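Local coordinates for fibronectin type III domain-containing protein (Simiduia agarivorans, PDB 6P2K) that is a family 74 glycoside hydrolase whose seven-bladed beta-propellers probably act on xyloglucan or a related beta-glucan, and which binds zinc ions, at residues Leu292-Phe297 with Trp345-Trp350; Tyr359-Ser364 with Ser368-Asn373. All blocks are in the same frame, centred on the assembly; numbering follows the deposited sequence.

Contact 1 (Leu292-Phe297 with Trp345-Trp350); sequences LYEGTF and WARGVW
The guanidinium group of R347 and the carboxylate of E294 meet edge on: OE2 of E294 lies in the guanidinium plane, at the NH2 corner, and the two flat groups are turned only 23° from each other. NH2 of R347 donates over 3.0 Å to the syn lone pair of OE2 of E294, on the side of OE1, at an N-H...O angle of 155°. The result is a salt bridge carried by a single N-H. The two side chains approach from opposite directions, R347 with its chain extended from CG to NE and CG anti to the backbone N (chi1 -170°), which carries the guanidinium across the blade interface to E294. Both ends are held further: NE of R347 forms a salt bridge with D271, while OE2 and OE1 of E294 are hydrogen-bonded to Y338 and Y369. The buried carboxylate thus has a partner for each oxygen, and the two hydroxyls with the arginine would probably favour its ionised form. Next to this polar pair is an apolar one, CD2 of L292 at 3.9 Å from CG1 of V349, where the two branched side chains meet at a slant. The strands do not pair here; L292 and V349, with CA atoms 10.2 Å apart, face each other across the layer between two propeller blades. Strand 292-300 runs between strands 278-285 and 304-314 in one blade. Strand 348-351 belongs to the next four-stranded sheet, where strand 336-338 brings Y338 against both R347 and V349.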
loop_
_atom_site.group_PDB
_atom_site.type_symbol
_atom_site.label_atom_id
_atom_site.label_comp_id
_atom_site.label_asym_id
_atom_site.label_seq_id
_atom_site.Cartn_x
_atom_site.Cartn_y
_atom_site.Cartn_z
ATOM N N LEU B 292 28.541 -29.937 -20.133
ATOM C CA LEU B 292 29.731 -30.388 -20.841
ATOM C C LEU B 292 30.420 -31.481 -20.033
ATOM O O LEU B 292 30.562 -31.366 -18.814
ATOM C CB LEU B 292 30.685 -29.214 -21.092
ATOM C CG LEU B 292 32.011 -29.456 -21.811
ATOM C CD1 LEU B 292 31.780 -30.047 -23.192
ATOM C CD2 LEU B 292 32.782 -28.148 -21.910
ATOM N N TYR B 293 30.845 -32.537 -20.724
ATOM C CA TYR B 293 31.479 -33.689 -20.096
ATOM C C TYR B 293 32.990 -33.651 -20.282
ATOM O O TYR B 293 33.490 -33.268 -21.345
ATOM C CB TYR B 293 30.956 -35.001 -20.686
ATOM C CG TYR B 293 29.591 -35.446 -20.212
ATOM C CD1 TYR B 293 29.418 -36.017 -18.956
ATOM C CD2 TYR B 293 28.484 -35.336 -21.042
ATOM C CE1 TYR B 293 28.172 -36.444 -18.535
ATOM C CE2 TYR B 293 27.240 -35.757 -20.631
ATOM C CZ TYR B 293 27.087 -36.310 -19.378
ATOM O OH TYR B 293 25.844 -36.731 -18.972
ATOM N N GLU B 294 33.712 -34.073 -19.248
ATOM C CA GLU B 294 35.113 -34.451 -19.369
ATOM C C GLU B 294 35.257 -35.898 -18.919
ATOM O O GLU B 294 34.818 -36.259 -17.822
ATOM C CB GLU B 294 36.030 -33.542 -18.548
ATOM C CG GLU B 294 37.505 -33.937 -18.652
ATOM C CD GLU B 294 38.442 -32.900 -18.063
ATOM O OE1 GLU B 294 38.242 -32.504 -16.895
ATOM O OE2 GLU B 294 39.379 -32.478 -18.774
ATOM N N GLY B 295 35.855 -36.723 -19.769
ATOM C CA GLY B 295 36.058 -38.128 -19.479
ATOM C C GLY B 295 37.522 -38.427 -19.224
ATOM O O GLY B 295 38.407 -37.824 -19.834
ATOM N N THR B 296 37.773 -39.361 -18.311
ATOM C CA THR B 296 39.119 -39.803 -17.981
ATOM C C THR B 296 39.262 -41.263 -18.381
ATOM O O THR B 296 38.453 -42.102 -17.976
ATOM C CB THR B 296 39.412 -39.626 -16.488
ATOM O OG1 THR B 296 39.123 -38.277 -16.104
ATOM C CG2 THR B 296 40.873 -39.930 -16.189
ATOM N N PHE B 297 40.280 -41.562 -19.183
ATOM C CA PHE B 297 40.523 -42.910 -19.684
ATOM C C PHE B 297 41.922 -43.339 -19.269
ATOM O O PHE B 297 42.912 -42.739 -19.699
ATOM C CB PHE B 297 40.367 -42.973 -21.206
ATOM C CG PHE B 297 38.964 -42.721 -21.682
ATOM C CD1 PHE B 297 38.451 -41.433 -21.716
ATOM C CD2 PHE B 297 38.160 -43.767 -22.095
ATOM C CE1 PHE B 297 37.162 -41.194 -22.148
ATOM C CE2 PHE B 297 36.869 -43.534 -22.532
ATOM C CZ PHE B 297 36.370 -42.243 -22.558
ATOM N N TRP B 345 49.763 -20.183 -22.486
ATOM C CA TRP B 345 48.390 -20.430 -22.074
ATOM C C TRP B 345 48.360 -21.229 -20.780
ATOM O O TRP B 345 49.181 -22.125 -20.567
ATOM C CB TRP B 345 47.636 -21.200 -23.158
ATOM C CG TRP B 345 47.100 -20.366 -24.283
ATOM C CD1 TRP B 345 47.685 -20.156 -25.498
ATOM C CD2 TRP B 345 45.855 -19.653 -24.310
ATOM N NE1 TRP B 345 46.889 -19.348 -26.275
ATOM C CE2 TRP B 345 45.759 -19.026 -25.569
ATOM C CE3 TRP B 345 44.817 -19.477 -23.388
ATOM C CZ2 TRP B 345 44.665 -18.236 -25.931
ATOM C CZ3 TRP B 345 43.730 -18.694 -23.750
ATOM C CH2 TRP B 345 43.666 -18.082 -25.009
ATOM N N ALA B 346 47.415 -20.894 -19.908
ATOM C CA ALA B 346 47.083 -21.786 -18.811
ATOM C C ALA B 346 46.072 -22.824 -19.293
ATOM O O ALA B 346 45.522 -22.725 -20.392
ATOM C CB ALA B 346 46.535 -21.000 -17.620
ATOM N N ARG B 347 45.836 -23.842 -18.469
ATOM C CA ARG B 347 44.866 -24.868 -18.830
ATOM C C ARG B 347 43.453 -24.339 -18.632
ATOM O O ARG B 347 43.105 -23.856 -17.550
ATOM C CB ARG B 347 45.071 -26.140 -18.009
ATOM C CG ARG B 347 44.242 -27.308 -18.531
ATOM C CD ARG B 347 44.439 -28.581 -17.723
ATOM N NE ARG B 347 43.782 -29.720 -18.363
ATOM C CZ ARG B 347 42.570 -30.167 -18.044
ATOM N NH1 ARG B 347 41.873 -29.573 -17.084
ATOM N NH2 ARG B 347 42.052 -31.209 -18.684
ATOM N N GLY B 348 42.641 -24.431 -19.681
ATOM C CA GLY B 348 41.270 -23.966 -19.614
ATOM C C GLY B 348 40.441 -24.581 -20.719
ATOM O O GLY B 348 40.932 -25.367 -21.532
ATOM N N VAL B 349 39.162 -24.208 -20.738
ATOM C CA VAL B 349 38.205 -24.712 -21.716
ATOM C C VAL B 349 37.402 -23.538 -22.261
ATOM O O VAL B 349 36.899 -22.713 -21.489
ATOM C CB VAL B 349 37.260 -25.770 -21.110
ATOM C CG1 VAL B 349 36.161 -26.132 -22.099
ATOM C CG2 VAL B 349 38.036 -27.016 -20.694
ATOM N N TRP B 350 37.288 -23.464 -23.585
ATOM C CA TRP B 350 36.410 -22.516 -24.258
ATOM C C TRP B 350 35.169 -23.256 -24.744
ATOM O O TRP B 350 35.289 -24.293 -25.404
ATOM C CB TRP B 350 37.125 -21.858 -25.440
ATOM C CG TRP B 350 37.839 -20.590 -25.096
ATOM C CD1 TRP B 350 39.187 -20.420 -24.940
ATOM C CD2 TRP B 350 37.244 -19.307 -24.867
ATOM N NE1 TRP B 350 39.464 -19.112 -24.627
ATOM C CE2 TRP B 350 38.288 -18.408 -24.575
ATOM C CE3 TRP B 350 35.926 -18.833 -24.874
ATOM C CZ2 TRP B 350 38.057 -17.062 -24.297
ATOM C CZ3 TRP B 350 35.700 -17.495 -24.597
ATOM C CH2 TRP B 350 36.759 -16.626 -24.312
#

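Contact 2 (Tyr359-Ser364 with Ser368-Asn373); sequences YASHNS and SYSWQN
Y359 and Q372 form the first antiparallel pair of a beta hairpin, the last two strands of a four-stranded propeller blade. Backbone hydrogen bonds join the strands at Y359/Q372, S361/S370 and N363/S368, that from S368 N to N363 O being weak. The tightly packed face carries A360, H362, Y369 and W371. CB of A360 sits over the centre of the W371 six-membered ring, 3.4 Å from its centroid and 7° off the ring normal, a CH-pi contact. The indole CG is anti to the carbonyl carbon (chi1 -72°), which lays the ring across the neighbouring strand; NE1 reaches the carbonyl of I313, and W314 stacks on the ring. With a leucine in place of W371, the methyl of A360 would probably lose its flat cover and the I313 carbonyl its donor. CD2 of H362 lies over one face of the Y369 ring, 3.6 Å from CZ.

Buried Y359 shares the other face, its ring meeting W350, but the serines, N363 and Q372 there form a looser, polar side. S370 OG is hydrogen-bonded to K508 of a second subunit, and Q372 NE2 makes a weak bond to OG of S361, 3.3 Å long and bent to 127°.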
loop_
_atom_site.group_PDB
_atom_site.type_symbol
_atom_site.label_atom_id
_atom_site.label_comp_id
_atom_site.label_asym_id
_atom_site.label_seq_id
_atom_site.Cartn_x
_atom_site.Cartn_y
_atom_site.Cartn_z
ATOM N N TYR B 359 34.449 -19.145 -20.879
ATOM C CA TYR B 359 35.775 -19.683 -20.617
ATOM C C TYR B 359 35.841 -20.207 -19.192
ATOM O O TYR B 359 35.356 -19.561 -18.256
ATOM C CB TYR B 359 36.868 -18.628 -20.828
ATOM C CG TYR B 359 38.251 -19.127 -20.476
ATOM C CD1 TYR B 359 38.983 -19.892 -21.374
ATOM C CD2 TYR B 359 38.821 -18.841 -19.244
ATOM C CE1 TYR B 359 40.246 -20.351 -21.056
ATOM C CE2 TYR B 359 40.081 -19.299 -18.915
ATOM C CZ TYR B 359 40.787 -20.052 -19.825
ATOM O OH TYR B 359 42.043 -20.506 -19.502
ATOM N N ALA B 360 36.451 -21.375 -19.031
ATOM C CA ALA B 360 36.630 -21.999 -17.729
ATOM C C ALA B 360 38.113 -22.065 -17.407
ATOM O O ALA B 360 38.906 -22.549 -18.220
ATOM C CB ALA B 360 36.027 -23.404 -17.702
ATOM N N SER B 361 38.489 -21.567 -16.235
ATOM C CA SER B 361 39.831 -21.802 -15.729
ATOM C C SER B 361 39.831 -23.071 -14.884
ATOM O O SER B 361 38.799 -23.498 -14.363
ATOM C CB SER B 361 40.333 -20.609 -14.914
ATOM O OG SER B 361 39.375 -20.209 -13.950
ATOM N N HIS B 362 41.004 -23.681 -14.763
ATOM C CA HIS B 362 41.139 -24.981 -14.128
ATOM C C HIS B 362 42.033 -24.880 -12.900
ATOM O O HIS B 362 43.080 -24.224 -12.933
ATOM C CB HIS B 362 41.709 -26.012 -15.109
ATOM C CG HIS B 362 41.844 -27.386 -14.529
ATOM N ND1 HIS B 362 43.054 -28.043 -14.445
ATOM C CD2 HIS B 362 40.922 -28.228 -14.004
ATOM C CE1 HIS B 362 42.870 -29.230 -13.893
ATOM N NE2 HIS B 362 41.586 -29.366 -13.615
ATOM N N ASN B 363 41.604 -25.530 -11.821
ATOM C CA ASN B 363 42.395 -25.668 -10.603
ATOM C C ASN B 363 42.926 -27.098 -10.566
ATOM O O ASN B 363 42.153 -28.049 -10.413
ATOM C CB ASN B 363 41.550 -25.354 -9.369
ATOM C CG ASN B 363 42.377 -25.259 -8.095
ATOM O OD1 ASN B 363 43.522 -25.712 -8.039
ATOM N ND2 ASN B 363 41.793 -24.663 -7.060
ATOM N N SER B 364 44.246 -27.250 -10.698
ATOM C CA SER B 364 44.820 -28.582 -10.868
ATOM C C SER B 364 44.861 -29.374 -9.560
ATOM O O SER B 364 44.624 -30.588 -9.565
ATOM C CB SER B 364 46.218 -28.477 -11.478
ATOM O OG SER B 364 47.154 -27.957 -10.553
ATOM N N SER B 368 38.849 -28.599 -10.376
ATOM C CA SER B 368 37.643 -27.794 -10.448
ATOM C C SER B 368 37.768 -26.782 -11.578
ATOM O O SER B 368 38.867 -26.325 -11.915
ATOM C CB SER B 368 37.378 -27.072 -9.123
ATOM O OG SER B 368 38.327 -26.045 -8.888
ATOM N N TYR B 369 36.625 -26.446 -12.164
ATOM C CA TYR B 369 36.540 -25.485 -13.249
ATOM C C TYR B 369 35.731 -24.281 -12.790
ATOM O O TYR B 369 34.731 -24.427 -12.081
ATOM C CB TYR B 369 35.903 -26.114 -14.493
ATOM C CG TYR B 369 36.769 -27.170 -15.140
ATOM C CD1 TYR B 369 36.725 -28.490 -14.714
ATOM C CD2 TYR B 369 37.640 -26.844 -16.171
ATOM C CE1 TYR B 369 37.519 -29.457 -15.300
ATOM C CE2 TYR B 369 38.438 -27.804 -16.764
ATOM C CZ TYR B 369 38.375 -29.110 -16.326
ATOM O OH TYR B 369 39.166 -30.072 -16.911
ATOM N N SER B 370 36.175 -23.094 -13.189
ATOM C CA SER B 370 35.529 -21.836 -12.821
ATOM C C SER B 370 35.087 -21.149 -14.110
ATOM O O SER B 370 35.913 -20.596 -14.843
ATOM C CB SER B 370 36.475 -20.959 -12.006
ATOM O OG SER B 370 35.809 -19.805 -11.527
ATOM N N TRP B 371 33.786 -21.185 -14.382
ATOM C CA TRP B 371 33.264 -20.699 -15.650
ATOM C C TRP B 371 33.077 -19.189 -15.620
ATOM O O TRP B 371 32.570 -18.630 -14.644
ATOM C CB TRP B 371 31.948 -21.405 -15.975
ATOM C CG TRP B 371 32.193 -22.827 -16.351
ATOM C CD1 TRP B 371 32.155 -23.915 -15.526
ATOM C CD2 TRP B 371 32.566 -23.314 -17.642
ATOM N NE1 TRP B 371 32.467 -25.053 -16.232
ATOM C CE2 TRP B 371 32.723 -24.710 -17.534
ATOM C CE3 TRP B 371 32.775 -22.704 -18.883
ATOM C CZ2 TRP B 371 33.077 -25.506 -18.619
ATOM C CZ3 TRP B 371 33.124 -23.497 -19.960
ATOM C CH2 TRP B 371 33.274 -24.883 -19.820
ATOM N N GLN B 372 33.491 -18.533 -16.703
ATOM C CA GLN B 372 33.510 -17.080 -16.804
ATOM C C GLN B 372 32.697 -16.638 -18.013
ATOM O O GLN B 372 32.843 -17.197 -19.105
ATOM C CB GLN B 372 34.947 -16.555 -16.912
ATOM C CG GLN B 372 35.866 -17.013 -15.786
ATOM C CD GLN B 372 37.333 -16.682 -16.041
ATOM O OE1 GLN B 372 37.655 -15.749 -16.781
ATOM N NE2 GLN B 372 38.229 -17.447 -15.419
ATOM N N ASN B 373 31.850 -15.633 -17.808
ATOM C CA ASN B 373 31.037 -15.059 -18.875
ATOM C C ASN B 373 31.923 -14.199 -19.774
ATOM O O ASN B 373 32.500 -13.207 -19.318
ATOM C CB ASN B 373 29.900 -14.247 -18.244
ATOM C CG ASN B 373 29.132 -13.370 -19.234
ATOM O OD1 ASN B 373 29.448 -13.278 -20.422
ATOM N ND2 ASN B 373 28.100 -12.711 -18.722
#

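In the fold
From the N terminus, the chain first passes along strand 292-300, in the third place of its blade, and leaves that sheet through strand 304-314. Contact 1 closes the 47 residues between its segments, which include strands 304-314 and 336-338, when strand 348-351 of the next blade packs against the first. Contact 2 then closes a short turn of four residues between strands 358-363 and 368-373, so the two contacts come in series and neither encloses the other. Their centres lie 9 Å apart, and strands 348-351 and 358-363 are sheet neighbours. The Y369 hydroxyl, already anchored on E294, probably also bonds NH1 of R347, which ties the blade's outermost hairpin strand to the interface between blades.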